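Local coordinates for Alpha/beta hydrolase fold protein (Chitinophaga pinensis, PDB 4PW0), which probably acts as a hydrolase of the alpha/beta hydrolase fold, with an apparent Ser-His-Asp catalytic machinery, though its natural substrate is not established, at residues 43-48 / 202-207; 148-153 / 163-168; 158-163 / 172-177; 234-239 / 260-265. All coordinates share one frame; numbering follows the deposited sequence.

Contact 1: residues 43-48 / 202-207; sequences QHFTGT and AQLTAI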
loop_
_atom_site.group_PDB
_atom_site.type_symbol
_atom_site.label_atom_id
_atom_site.label_comp_id
_atom_site.label_asym_id
_atom_site.label_seq_id
_atom_site.Cartn_x
_atom_site.Cartn_y
_atom_site.Cartn_z
ATOM N N GLN A 43 2.753 -19.534 9.146
ATOM C CA GLN A 43 2.326 -18.885 10.404
ATOM C C GLN A 43 3.435 -18.176 11.188
ATOM O O GLN A 43 4.636 -18.407 10.976
ATOM C CB GLN A 43 1.617 -19.947 11.264
ATOM C CG GLN A 43 0.866 -19.506 12.508
ATOM C CD GLN A 43 -0.175 -18.451 12.260
ATOM O OE1 GLN A 43 0.114 -17.321 11.805
ATOM N NE2 GLN A 43 -1.442 -18.825 12.486
ATOM N N HIS A 44 3.010 -17.309 12.106
ATOM C CA HIS A 44 3.916 -16.598 13.015
ATOM C C HIS A 44 4.482 -17.396 14.154
ATOM O O HIS A 44 4.066 -18.528 14.380
ATOM C CB HIS A 44 3.167 -15.371 13.578
ATOM C CG HIS A 44 2.102 -15.673 14.605
ATOM N ND1 HIS A 44 2.392 -15.944 15.919
ATOM C CD2 HIS A 44 0.749 -15.647 14.539
ATOM C CE1 HIS A 44 1.270 -16.131 16.600
ATOM N NE2 HIS A 44 0.265 -15.922 15.798
ATOM N N PHE A 45 5.354 -16.754 14.960
ATOM C CA PHE A 45 6.020 -17.361 16.172
ATOM C C PHE A 45 5.016 -17.791 17.220
ATOM O O PHE A 45 4.271 -16.996 17.720
ATOM C CB PHE A 45 6.958 -16.319 16.797
ATOM C CG PHE A 45 7.607 -16.701 18.109
ATOM C CD1 PHE A 45 8.372 -17.849 18.231
ATOM C CD2 PHE A 45 7.512 -15.888 19.202
ATOM C CE1 PHE A 45 8.977 -18.156 19.438
ATOM C CE2 PHE A 45 8.087 -16.197 20.418
ATOM C CZ PHE A 45 8.849 -17.350 20.544
ATOM N N THR A 46 5.037 -19.075 17.536
ATOM C CA THR A 46 4.144 -19.779 18.472
ATOM C C THR A 46 2.747 -20.034 17.907
ATOM O O THR A 46 1.955 -20.709 18.568
ATOM C CB THR A 46 3.993 -19.166 19.870
ATOM O OG1 THR A 46 3.037 -18.074 19.841
ATOM C CG2 THR A 46 5.299 -18.724 20.433
ATOM N N GLY A 47 2.426 -19.518 16.734
ATOM C CA GLY A 47 1.058 -19.657 16.217
ATOM C C GLY A 47 0.744 -21.041 15.733
ATOM O O GLY A 47 1.603 -21.738 15.199
ATOM N N THR A 48 -0.524 -21.393 15.870
ATOM C CA THR A 48 -1.070 -22.665 15.364
ATOM C C THR A 48 -2.160 -22.360 14.364
ATOM O O THR A 48 -2.340 -21.231 13.927
ATOM C CB THR A 48 -1.603 -23.521 16.536
ATOM O OG1 THR A 48 -2.759 -22.880 17.088
ATOM C CG2 THR A 48 -0.506 -23.711 17.599
ATOM N N ALA A 202 12.577 -23.929 19.496
ATOM C CA ALA A 202 13.202 -24.055 18.202
ATOM C C ALA A 202 12.955 -22.789 17.361
ATOM O O ALA A 202 13.859 -22.286 16.684
ATOM C CB ALA A 202 12.666 -25.279 17.482
ATOM N N GLN A 203 11.726 -22.291 17.404
ATOM C CA GLN A 203 11.394 -21.069 16.664
ATOM C C GLN A 203 12.110 -19.857 17.196
ATOM O O GLN A 203 12.551 -19.045 16.404
ATOM C CB GLN A 203 9.886 -20.829 16.676
ATOM C CG GLN A 203 9.099 -21.863 15.898
ATOM C CD GLN A 203 7.620 -21.600 15.970
ATOM O OE1 GLN A 203 7.162 -20.687 16.653
ATOM N NE2 GLN A 203 6.850 -22.421 15.263
ATOM N N LEU A 204 12.245 -19.735 18.508
ATOM C CA LEU A 204 12.985 -18.596 19.065
ATOM C C LEU A 204 14.421 -18.606 18.571
ATOM O O LEU A 204 14.969 -17.554 18.166
ATOM C CB LEU A 204 12.899 -18.575 20.603
ATOM C CG LEU A 204 13.434 -17.336 21.309
ATOM C CD1 LEU A 204 12.732 -17.130 22.635
ATOM C CD2 LEU A 204 14.913 -17.428 21.563
ATOM N N THR A 205 15.015 -19.788 18.530
ATOM C CA THR A 205 16.359 -19.937 18.004
ATOM C C THR A 205 16.434 -19.536 16.515
ATOM O O THR A 205 17.311 -18.776 16.084
ATOM C CB THR A 205 16.854 -21.391 18.179
ATOM O OG1 THR A 205 16.739 -21.737 19.555
ATOM C CG2 THR A 205 18.300 -21.522 17.745
ATOM N N ALA A 206 15.480 -20.046 15.728
ATOM C CA ALA A 206 15.442 -19.813 14.302
ATOM C C ALA A 206 15.275 -18.315 13.977
ATOM O O ALA A 206 15.938 -17.794 13.042
ATOM C CB ALA A 206 14.348 -20.630 13.650
ATOM N N ILE A 207 14.410 -17.641 14.724
ATOM C CA ILE A 207 14.143 -16.243 14.452
ATOM C C ILE A 207 15.365 -15.398 14.793
ATOM O O ILE A 207 15.782 -14.509 14.030
ATOM C CB ILE A 207 12.925 -15.779 15.240
ATOM C CG1 ILE A 207 11.667 -16.418 14.685
ATOM C CG2 ILE A 207 12.793 -14.270 15.241
ATOM C CD1 ILE A 207 10.497 -16.365 15.637
HETATM O O HOH W 1 4.216 -21.313 14.411
#

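Contact 2: residues 148-153 / 163-168; sequences DLIARA and LFIFFE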
loop_
_atom_site.group_PDB
_atom_site.type_symbol
_atom_site.label_atom_id
_atom_site.label_comp_id
_atom_site.label_asym_id
_atom_site.label_seq_id
_atom_site.Cartn_x
_atom_site.Cartn_y
_atom_site.Cartn_z
ATOM N N ASP A 148 15.385 -10.898 24.099
ATOM C CA ASP A 148 15.002 -9.954 25.149
ATOM C C ASP A 148 13.595 -9.423 24.960
ATOM O O ASP A 148 12.919 -9.128 25.957
ATOM C CB ASP A 148 16.017 -8.861 25.322
ATOM C CG ASP A 148 17.298 -9.371 26.006
ATOM O OD1 ASP A 148 17.173 -10.230 26.898
ATOM O OD2 ASP A 148 18.405 -8.973 25.631
ATOM N N LEU A 149 13.124 -9.300 23.713
ATOM C CA LEU A 149 11.732 -8.882 23.499
ATOM C C LEU A 149 10.793 -9.934 24.075
ATOM O O LEU A 149 9.809 -9.622 24.746
ATOM C CB LEU A 149 11.493 -8.672 22.015
ATOM C CG LEU A 149 10.094 -8.217 21.655
ATOM C CD1 LEU A 149 9.812 -6.810 22.110
ATOM C CD2 LEU A 149 9.873 -8.419 20.160
ATOM N N ILE A 150 11.131 -11.185 23.824
ATOM C CA ILE A 150 10.311 -12.281 24.322
ATOM C C ILE A 150 10.425 -12.360 25.859
ATOM O O ILE A 150 9.419 -12.589 26.523
ATOM C CB ILE A 150 10.698 -13.605 23.635
ATOM C CG1 ILE A 150 10.415 -13.479 22.111
ATOM C CG2 ILE A 150 9.990 -14.808 24.291
ATOM C CD1 ILE A 150 9.051 -12.947 21.722
ATOM N N ALA A 151 11.599 -12.112 26.418
ATOM C CA ALA A 151 11.752 -12.088 27.902
ATOM C C ALA A 151 10.829 -11.020 28.516
ATOM O O ALA A 151 10.262 -11.245 29.578
ATOM C CB ALA A 151 13.187 -11.865 28.290
ATOM N N ARG A 152 10.620 -9.875 27.847
ATOM C CA ARG A 152 9.690 -8.842 28.324
ATOM C C ARG A 152 8.238 -9.302 28.179
ATOM O O ARG A 152 7.409 -9.151 29.097
ATOM C CB ARG A 152 9.887 -7.517 27.570
ATOM C CG ARG A 152 11.186 -6.793 27.792
ATOM C CD ARG A 152 11.301 -5.625 26.793
ATOM N NE ARG A 152 10.291 -4.567 26.911
ATOM C CZ ARG A 152 9.945 -3.717 25.921
ATOM N NH1 ARG A 152 10.482 -3.800 24.680
ATOM N NH2 ARG A 152 9.026 -2.787 26.158
ATOM N N ALA A 153 7.911 -9.901 27.026
ATOM C CA ALA A 153 6.575 -10.375 26.787
ATOM C C ALA A 153 6.243 -11.530 27.754
ATOM O O ALA A 153 5.080 -11.644 28.117
ATOM C CB ALA A 153 6.432 -10.871 25.352
ATOM N N LEU A 163 -1.344 -7.938 23.117
ATOM C CA LEU A 163 -1.329 -6.530 22.727
ATOM C C LEU A 163 0.104 -6.031 22.651
ATOM O O LEU A 163 0.449 -5.246 21.729
ATOM C CB LEU A 163 -2.150 -5.676 23.662
ATOM C CG LEU A 163 -3.665 -5.998 23.687
ATOM C CD1 LEU A 163 -4.369 -5.068 24.647
ATOM C CD2 LEU A 163 -4.301 -5.877 22.328
ATOM N N PHE A 164 0.961 -6.499 23.546
ATOM C CA PHE A 164 2.383 -6.092 23.540
ATOM C C PHE A 164 3.078 -6.515 22.258
ATOM O O PHE A 164 3.867 -5.745 21.678
ATOM C CB PHE A 164 3.110 -6.632 24.791
ATOM C CG PHE A 164 4.600 -6.391 24.792
ATOM C CD1 PHE A 164 5.074 -5.163 25.172
ATOM C CD2 PHE A 164 5.483 -7.342 24.420
ATOM C CE1 PHE A 164 6.439 -4.918 25.127
ATOM C CE2 PHE A 164 6.860 -7.112 24.412
ATOM C CZ PHE A 164 7.310 -5.891 24.756
ATOM N N ILE A 165 2.870 -7.760 21.845
ATOM C CA ILE A 165 3.516 -8.275 20.679
ATOM C C ILE A 165 2.951 -7.706 19.397
ATOM O O ILE A 165 3.712 -7.559 18.428
ATOM C CB ILE A 165 3.474 -9.824 20.667
ATOM C CG1 ILE A 165 4.369 -10.368 21.787
ATOM C CG2 ILE A 165 3.848 -10.409 19.322
ATOM C CD1 ILE A 165 5.879 -10.200 21.632
ATOM N N PHE A 166 1.646 -7.522 19.316
ATOM C CA PHE A 166 0.996 -7.293 18.029
ATOM C C PHE A 166 0.454 -5.900 17.764
ATOM O O PHE A 166 0.152 -5.547 16.612
ATOM C CB PHE A 166 -0.110 -8.320 17.750
ATOM C CG PHE A 166 0.403 -9.717 17.541
ATOM C CD1 PHE A 166 1.156 -10.058 16.444
ATOM C CD2 PHE A 166 0.089 -10.731 18.448
ATOM C CE1 PHE A 166 1.577 -11.340 16.240
ATOM C CE2 PHE A 166 0.532 -11.994 18.263
ATOM C CZ PHE A 166 1.285 -12.330 17.143
ATOM N N PHE A 167 0.280 -5.084 18.806
ATOM C CA PHE A 167 -0.461 -3.818 18.672
ATOM C C PHE A 167 0.322 -2.594 19.175
ATOM O O PHE A 167 1.280 -2.762 19.926
ATOM C CB PHE A 167 -1.877 -3.937 19.309
ATOM C CG PHE A 167 -2.741 -4.889 18.528
ATOM C CD1 PHE A 167 -2.677 -6.263 18.755
ATOM C CD2 PHE A 167 -3.496 -4.410 17.487
ATOM C CE1 PHE A 167 -3.342 -7.118 17.917
ATOM C CE2 PHE A 167 -4.173 -5.288 16.655
ATOM C CZ PHE A 167 -4.081 -6.631 16.889
ATOM N N GLU A 168 -0.120 -1.423 18.742
ATOM C CA GLU A 168 0.419 -0.164 19.216
ATOM C C GLU A 168 -0.173 0.191 20.569
ATOM O O GLU A 168 -1.034 -0.525 21.100
ATOM C CB GLU A 168 0.214 0.937 18.168
ATOM C CG GLU A 168 1.479 1.351 17.429
ATOM C CD GLU A 168 2.492 2.152 18.243
ATOM O OE1 GLU A 168 3.517 2.624 17.673
ATOM O OE2 GLU A 168 2.269 2.378 19.470
#

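Contact 3: residues 158-163 / 172-177; sequences PKERFL and HSRSKG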
loop_
_atom_site.group_PDB
_atom_site.type_symbol
_atom_site.label_atom_id
_atom_site.label_comp_id
_atom_site.label_asym_id
_atom_site.label_seq_id
_atom_site.Cartn_x
_atom_site.Cartn_y
_atom_site.Cartn_z
ATOM N N PRO A 158 -2.183 -13.360 29.109
ATOM C CA PRO A 158 -2.432 -13.494 27.694
ATOM C C PRO A 158 -2.864 -12.243 26.947
ATOM O O PRO A 158 -2.319 -11.980 25.862
ATOM C CB PRO A 158 -3.462 -14.627 27.602
ATOM C CG PRO A 158 -3.156 -15.507 28.786
ATOM C CD PRO A 158 -2.741 -14.518 29.852
ATOM N N LYS A 159 -3.826 -11.493 27.424
ATOM C CA LYS A 159 -4.305 -10.321 26.682
ATOM C C LYS A 159 -3.178 -9.309 26.565
ATOM O O LYS A 159 -2.907 -8.791 25.474
ATOM C CB LYS A 159 -5.500 -9.703 27.368
ATOM C CG LYS A 159 -6.012 -8.440 26.690
ATOM C CD LYS A 159 -6.255 -7.220 27.532
ATOM C CE LYS A 159 -5.417 -7.075 28.737
ATOM N NZ LYS A 159 -5.494 -5.732 29.275
ATOM N N GLU A 160 -2.485 -9.017 27.664
ATOM C CA GLU A 160 -1.401 -8.032 27.596
ATOM C C GLU A 160 -0.229 -8.537 26.765
ATOM O O GLU A 160 0.377 -7.675 26.037
ATOM C CB GLU A 160 -0.905 -7.624 28.990
ATOM C CG GLU A 160 -1.830 -6.630 29.682
ATOM C CD GLU A 160 -1.921 -5.285 28.964
ATOM O OE1 GLU A 160 -0.869 -4.724 28.637
ATOM O OE2 GLU A 160 -3.005 -4.795 28.750
ATOM N N ARG A 161 0.078 -9.814 26.806
ATOM C CA ARG A 161 1.138 -10.361 25.981
ATOM C C ARG A 161 0.786 -10.166 24.485
ATOM O O ARG A 161 1.633 -9.754 23.668
ATOM C CB ARG A 161 1.395 -11.834 26.307
ATOM C CG ARG A 161 2.650 -12.419 25.695
ATOM C CD ARG A 161 2.828 -13.907 25.980
ATOM N NE ARG A 161 3.401 -14.231 27.315
ATOM C CZ ARG A 161 3.731 -15.477 27.706
ATOM N NH1 ARG A 161 3.731 -16.481 26.847
ATOM N NH2 ARG A 161 4.222 -15.707 28.917
ATOM N N PHE A 162 -0.461 -10.495 24.123
ATOM C CA PHE A 162 -0.949 -10.347 22.752
ATOM C C PHE A 162 -0.890 -8.881 22.291
ATOM O O PHE A 162 -0.388 -8.610 21.185
ATOM C CB PHE A 162 -2.383 -10.866 22.719
ATOM C CG PHE A 162 -2.993 -10.922 21.321
ATOM C CD1 PHE A 162 -2.645 -11.911 20.430
ATOM C CD2 PHE A 162 -3.903 -9.997 20.933
ATOM C CE1 PHE A 162 -3.235 -11.976 19.166
ATOM C CE2 PHE A 162 -4.511 -10.060 19.691
ATOM C CZ PHE A 162 -4.170 -11.039 18.803
ATOM N N LEU A 163 -1.344 -7.938 23.117
ATOM C CA LEU A 163 -1.329 -6.530 22.727
ATOM C C LEU A 163 0.104 -6.031 22.651
ATOM O O LEU A 163 0.449 -5.246 21.729
ATOM C CB LEU A 163 -2.150 -5.676 23.662
ATOM C CG LEU A 163 -3.665 -5.998 23.687
ATOM C CD1 LEU A 163 -4.369 -5.068 24.647
ATOM C CD2 LEU A 163 -4.301 -5.877 22.328
ATOM N N HIS A 172 -6.962 3.255 20.159
ATOM C CA HIS A 172 -7.419 2.878 18.832
ATOM C C HIS A 172 -6.800 1.503 18.450
ATOM O O HIS A 172 -7.538 0.580 18.073
ATOM C CB HIS A 172 -6.921 3.945 17.830
ATOM C CG HIS A 172 -7.065 3.561 16.403
ATOM N ND1 HIS A 172 -8.286 3.392 15.792
ATOM C CD2 HIS A 172 -6.125 3.340 15.450
ATOM C CE1 HIS A 172 -8.101 3.063 14.528
ATOM N NE2 HIS A 172 -6.808 3.026 14.291
ATOM N N SER A 173 -5.499 1.362 18.597
ATOM C CA SER A 173 -4.847 0.111 18.191
ATOM C C SER A 173 -5.223 -1.031 19.138
ATOM O O SER A 173 -5.580 -2.136 18.699
ATOM C CB SER A 173 -3.339 0.308 18.124
ATOM O OG SER A 173 -2.709 -0.885 17.671
ATOM N N ARG A 174 -5.190 -0.748 20.443
ATOM C CA ARG A 174 -5.474 -1.787 21.424
ATOM C C ARG A 174 -6.918 -2.298 21.284
ATOM O O ARG A 174 -7.129 -3.509 21.475
ATOM C CB ARG A 174 -5.179 -1.299 22.816
ATOM C CG ARG A 174 -3.684 -1.149 23.091
ATOM C CD ARG A 174 -3.382 -0.492 24.423
ATOM N NE ARG A 174 -3.819 -1.242 25.582
ATOM C CZ ARG A 174 -3.093 -2.180 26.209
ATOM N NH1 ARG A 174 -1.939 -2.640 25.738
ATOM N NH2 ARG A 174 -3.607 -2.745 27.287
ATOM N N SER A 175 -7.879 -1.432 20.987
ATOM C CA SER A 175 -9.233 -1.909 20.777
ATOM C C SER A 175 -9.372 -2.806 19.570
ATOM O O SER A 175 -10.160 -3.753 19.576
ATOM C CB SER A 175 -10.204 -0.762 20.724
ATOM O OG SER A 175 -10.294 -0.191 22.000
ATOM N N LYS A 176 -8.585 -2.532 18.516
ATOM C CA LYS A 176 -8.575 -3.450 17.368
ATOM C C LYS A 176 -7.879 -4.745 17.741
ATOM O O LYS A 176 -8.169 -5.796 17.138
ATOM C CB LYS A 176 -7.955 -2.760 16.158
ATOM C CG LYS A 176 -8.847 -1.642 15.613
ATOM C CD LYS A 176 -8.351 -0.819 14.474
ATOM C CE LYS A 176 -9.439 0.160 13.955
ATOM N NZ LYS A 176 -10.671 -0.362 13.280
ATOM N N GLY A 177 -6.982 -4.719 18.727
ATOM C CA GLY A 177 -6.395 -5.920 19.284
ATOM C C GLY A 177 -7.415 -6.760 20.048
ATOM O O GLY A 177 -7.448 -7.995 19.901
HETATM O O HOH W 2 -0.424 -2.621 22.821
#

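Contact 4: residues 234-239 / 260-265; sequences DEMMDT and AAHGSF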
loop_
_atom_site.group_PDB
_atom_site.type_symbol
_atom_site.label_atom_id
_atom_site.label_comp_id
_atom_site.label_asym_id
_atom_site.label_seq_id
_atom_site.Cartn_x
_atom_site.Cartn_y
_atom_site.Cartn_z
ATOM N N ASP A 234 6.446 -1.762 13.996
ATOM C CA ASP A 234 6.654 -3.155 14.369
ATOM C C ASP A 234 7.971 -3.193 15.181
ATOM O O ASP A 234 9.060 -3.058 14.641
ATOM C CB ASP A 234 6.730 -4.056 13.140
ATOM C CG ASP A 234 6.978 -5.495 13.466
ATOM O OD1 ASP A 234 7.483 -5.807 14.550
ATOM O OD2 ASP A 234 6.669 -6.361 12.578
ATOM N N GLU A 235 7.828 -3.306 16.506
ATOM C CA GLU A 235 8.973 -3.365 17.428
ATOM C C GLU A 235 9.883 -4.579 17.222
ATOM O O GLU A 235 11.100 -4.530 17.470
ATOM C CB GLU A 235 8.473 -3.369 18.902
ATOM C CG GLU A 235 9.600 -3.374 19.927
ATOM C CD GLU A 235 9.226 -3.144 21.396
ATOM O OE1 GLU A 235 8.060 -3.327 21.825
ATOM O OE2 GLU A 235 10.177 -2.775 22.148
HETATM N N MSE A 236 9.284 -5.709 16.836
HETATM C CA MSE A 236 10.019 -6.948 16.672
HETATM C C MSE A 236 10.927 -6.916 15.449
HETATM O O MSE A 236 12.047 -7.420 15.489
HETATM C CB MSE A 236 8.983 -8.088 16.554
HETATM C CG MSE A 236 9.625 -9.455 16.390
HETATM SE SE MSE A 236 8.292 -10.848 16.070
HETATM C CE MSE A 236 7.328 -10.688 17.740
HETATM N N MSE A 237 10.389 -6.380 14.339
HETATM C CA MSE A 237 11.026 -6.504 13.036
HETATM C C MSE A 237 11.608 -5.197 12.509
HETATM O O MSE A 237 12.394 -5.264 11.554
HETATM C CB MSE A 237 9.998 -6.974 12.015
HETATM C CG MSE A 237 9.378 -8.331 12.315
HETATM SE SE MSE A 237 10.698 -9.767 12.118
HETATM C CE MSE A 237 9.519 -11.250 12.510
ATOM N N ASP A 238 11.188 -4.064 13.088
ATOM C CA ASP A 238 11.483 -2.659 12.663
ATOM C C ASP A 238 10.720 -2.396 11.342
ATOM O O ASP A 238 11.043 -2.985 10.307
ATOM C CB ASP A 238 12.999 -2.396 12.534
ATOM C CG ASP A 238 13.328 -0.930 12.294
ATOM O OD1 ASP A 238 12.450 -0.142 11.894
ATOM O OD2 ASP A 238 14.495 -0.553 12.586
ATOM N N THR A 239 9.760 -1.501 11.381
ATOM C CA THR A 239 9.029 -1.140 10.193
ATOM C C THR A 239 9.954 -0.785 9.036
ATOM O O THR A 239 9.644 -1.108 7.888
ATOM C CB THR A 239 8.053 -0.033 10.521
ATOM O OG1 THR A 239 7.052 -0.584 11.390
ATOM C CG2 THR A 239 7.396 0.564 9.276
ATOM N N ALA A 260 -0.164 1.167 13.887
ATOM C CA ALA A 260 -0.214 -0.275 13.958
ATOM C C ALA A 260 1.174 -0.832 14.189
ATOM O O ALA A 260 2.170 -0.102 14.116
ATOM C CB ALA A 260 -0.847 -0.816 12.694
ATOM N N ALA A 261 1.245 -2.132 14.480
ATOM C CA ALA A 261 2.511 -2.712 14.896
ATOM C C ALA A 261 2.691 -4.052 14.214
ATOM O O ALA A 261 2.291 -4.224 13.053
ATOM C CB ALA A 261 2.549 -2.816 16.431
ATOM N N HIS A 262 3.343 -4.992 14.883
ATOM C CA HIS A 262 3.680 -6.265 14.273
ATOM C C HIS A 262 2.464 -7.037 13.755
ATOM O O HIS A 262 2.586 -7.781 12.785
ATOM C CB HIS A 262 4.494 -7.060 15.278
ATOM C CG HIS A 262 4.899 -8.409 14.810
ATOM N ND1 HIS A 262 5.705 -8.625 13.713
ATOM C CD2 HIS A 262 4.584 -9.636 15.290
ATOM C CE1 HIS A 262 5.882 -9.923 13.553
ATOM N NE2 HIS A 262 5.183 -10.546 14.473
ATOM N N GLY A 263 1.300 -6.855 14.386
ATOM C CA GLY A 263 0.084 -7.459 13.933
ATOM C C GLY A 263 -0.751 -6.617 13.007
ATOM O O GLY A 263 -1.985 -6.665 13.042
ATOM N N SER A 264 -0.106 -5.853 12.129
ATOM C CA SER A 264 -0.777 -4.953 11.217
ATOM C C SER A 264 -2.050 -5.514 10.553
ATOM O O SER A 264 -3.106 -4.868 10.528
ATOM C CB SER A 264 0.218 -4.507 10.111
ATOM O OG SER A 264 0.651 -5.590 9.324
ATOM N N PHE A 265 -1.942 -6.698 9.962
ATOM C CA PHE A 265 -3.080 -7.255 9.232
ATOM C C PHE A 265 -4.224 -7.710 10.151
ATOM O O PHE A 265 -5.360 -7.759 9.712
ATOM C CB PHE A 265 -2.698 -8.296 8.175
ATOM C CG PHE A 265 -2.246 -9.656 8.623
ATOM C CD1 PHE A 265 -1.875 -9.994 9.898
ATOM C CD2 PHE A 265 -2.182 -10.659 7.642
ATOM C CE1 PHE A 265 -1.459 -11.286 10.243
ATOM C CE2 PHE A 265 -1.757 -11.931 7.990
ATOM C CZ PHE A 265 -1.421 -12.255 9.269
HETATM O O HOH W 3 5.253 -4.522 17.351
#

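Contact 1: residues 43-48 / 202-207
Phe45 and Gln203 bring the backbones together, their CA atoms 6.5 Å apart, where the type II turn His44–Gly47 after strand 39-42 meets helix 197-212. The Gln203 chain runs out extended to the turn, and its OE1 accepts the backbone N-H of Thr46: Thr46 N to Gln203 OE1 is 2.8 Å, nearly straight at 167° and in the plane of the amide carbonyl. The other end of that amide works through water 1, which accepts a hydrogen bond from Gln203 NE2 and donates to His44 O and Gly47 O. Both ends of the amide are thus used, and its flip is fixed. Phe45 has CG anti to its backbone N (chi1 174°), which swings the ring out to the helix. There Gln203 CB sits at the ring edge, Ile207 CD1 comes within 3.7 Å of Phe45 CD1, and Leu204 CB lies 4.1 Å from Phe45 CE1. Thr46 CG2 lies over the centre of one ring face. Phe146 of helix 146-154 meets the same ring edge-to-face. One buried glutamine therefore ties down three backbone polar groups of the turn, directly or through water, while the aromatic ring beside it supplies an apolar hold on the same helix.

Contact 2: residues 148-153 / 163-168
Leu149 reaches across to Phe164 through its CD1 branch, which lies 3.8 Å from Phe164 CE2 and equally close to CZ. Its CG lies anti to the backbone N (chi1 -179°), an orientation that carries the branches across to the neighbouring helix. Ile150 follows with a lighter touch: the CD1 methyls of Ile150 and Ile165 meet at 4.2 Å, the chains crossing at a slant. At Arg152 the contact changes character. In the conformer described, the guanidinium turns one flat face to the rim of the Phe164 ring, with Phe164 CZ 3.6 Å from Arg152 CZ and the two planes 83° apart, so the ring offers its edge rather than its pi face. The charge of this conformer is answered elsewhere: Arg152 NH1 forms a salt bridge with Glu235, itself modelled in two conformers. Ala153, its CA 6.8 Å from that of Phe164, sets its methyl between two neighbours, CB lying 3.8 Å from Phe164 CD2 and the same from Ile165 CD1. Phe164 is thus hemmed in by Leu149, Arg152 and Ala153, apolar on two sides and charged at its outer rim. Two short consecutive helices inserted after strand 127-133 and packed together above the probable catalytic residues are consistent with the cap, or lid, found in many alpha/beta hydrolases, and Ile165 touches the putative triad beneath.

Contact 3: residues 158-163 / 172-177
Arg174 and Glu160 meet edge-on, their side chains crossing at about a right angle with carboxylate and guanidinium planes 34° apart. Arg174 NH2 donates to Glu160 OE2 at 2.6 Å, with an angle of 152° at the hydrogen. The acceptor lies in the guanidinium plane and uses its syn lone pair. On the anti side of that oxygen, Lys159 NZ makes a second salt bridge to Glu160 OE2 at 2.7 Å, so one carboxylate oxygen grips two cations. A bend in the Arg174 chain at chi3 lays the guanidinium across Leu163, whose CD1 sits over its centre, 3.5 Å from Arg174 CZ. The other branch, Leu163 CD2, rests 3.7 Å from Gly177 CA, where a beta carbon would clash with it. Phe162 adds the edge of its ring, CE2 lying 3.6 Å from Gly177 O. With an alanine at Glu160, Lys159 NZ and Arg174 NH2, 4.1 Å apart, would probably face each other with no anion between them, and the guanidinium would be free to swing off Leu163. Helices 158-166 and 171-184, whose segment axes stand at 122°, are therefore joined by a close glycine–leucine fit inside and, toward the surface, by a shared negative charge that probably offsets the mutual repulsion of two cations.

Contact 4: residues 234-239 / 260-265
His262 ND1 donates a hydrogen bond to Asp234 OD2 at 2.7 Å, with an angle of 161° at the hydrogen. The acceptor lies in the plane of the imidazole, whereas the nitrogen approaches on the syn side, 34° out of the carboxylate plane. Both side chains have CG anti to the backbone N (His262 chi1 179°) and run side by side in the same direction. OD2 has a further donor in Gln230 NE2. The other oxygen, Asp234 OD1, takes the backbone N-H of Met237, N to OD1 3.0 Å, an Asx motif that steadies the carboxylate from its own loop. Water 3 bridges the backbones, accepting from both Glu235 N and His262 N.

This pairing, from the loops after the last two strands of the sheet, fits the acid and histidine of an alpha/beta hydrolase triad. Ser110, on a GxSxG-type elbow and touching His262, is the probable nucleophile.

One ring face is met by the selenomethionine Met236. Its SE stands over that side, offset toward the rim, 3.8 Å from the centroid of the His262 ring, and its CE methyl adds a CH-pi contact 4.2 Å from the same centroid. Met237, also selenomethionine, is an oblique neighbour, with CG 3.9 Å from His262 ND1. A leucine instead of His262 would probably leave Asp234 OD2 without its imidazole partner and deprive Met236 of the aromatic face it lies on. Phe109 also meets the imidazole, and Met236 touches Phe146, Leu149 and Ile165 of the two helices overhead.

How the contacts relate
Contacts 2 and 3 share helix 158-166 and Leu163; their centres lie about 10 Å apart and their segments alternate along the chain. Both are nested within the long excursion closed by contact 1, which joins the loop after strand 39-42 to helix 197-212. The centres of contacts 1 and 2 are about 14 Å apart. Contact 4 comes later, in loops after strands 226-231 and 252-257. Its centre is about 10 Å from that of contact 2, and the two are linked by the probable Phe166 O–Gly263 N hydrogen bond and by Ile165 O packing on His262 CB. Contact 2 thus touches all three others, so the helices inserted after strand 127-133 are fastened directly to the probable catalytic loops.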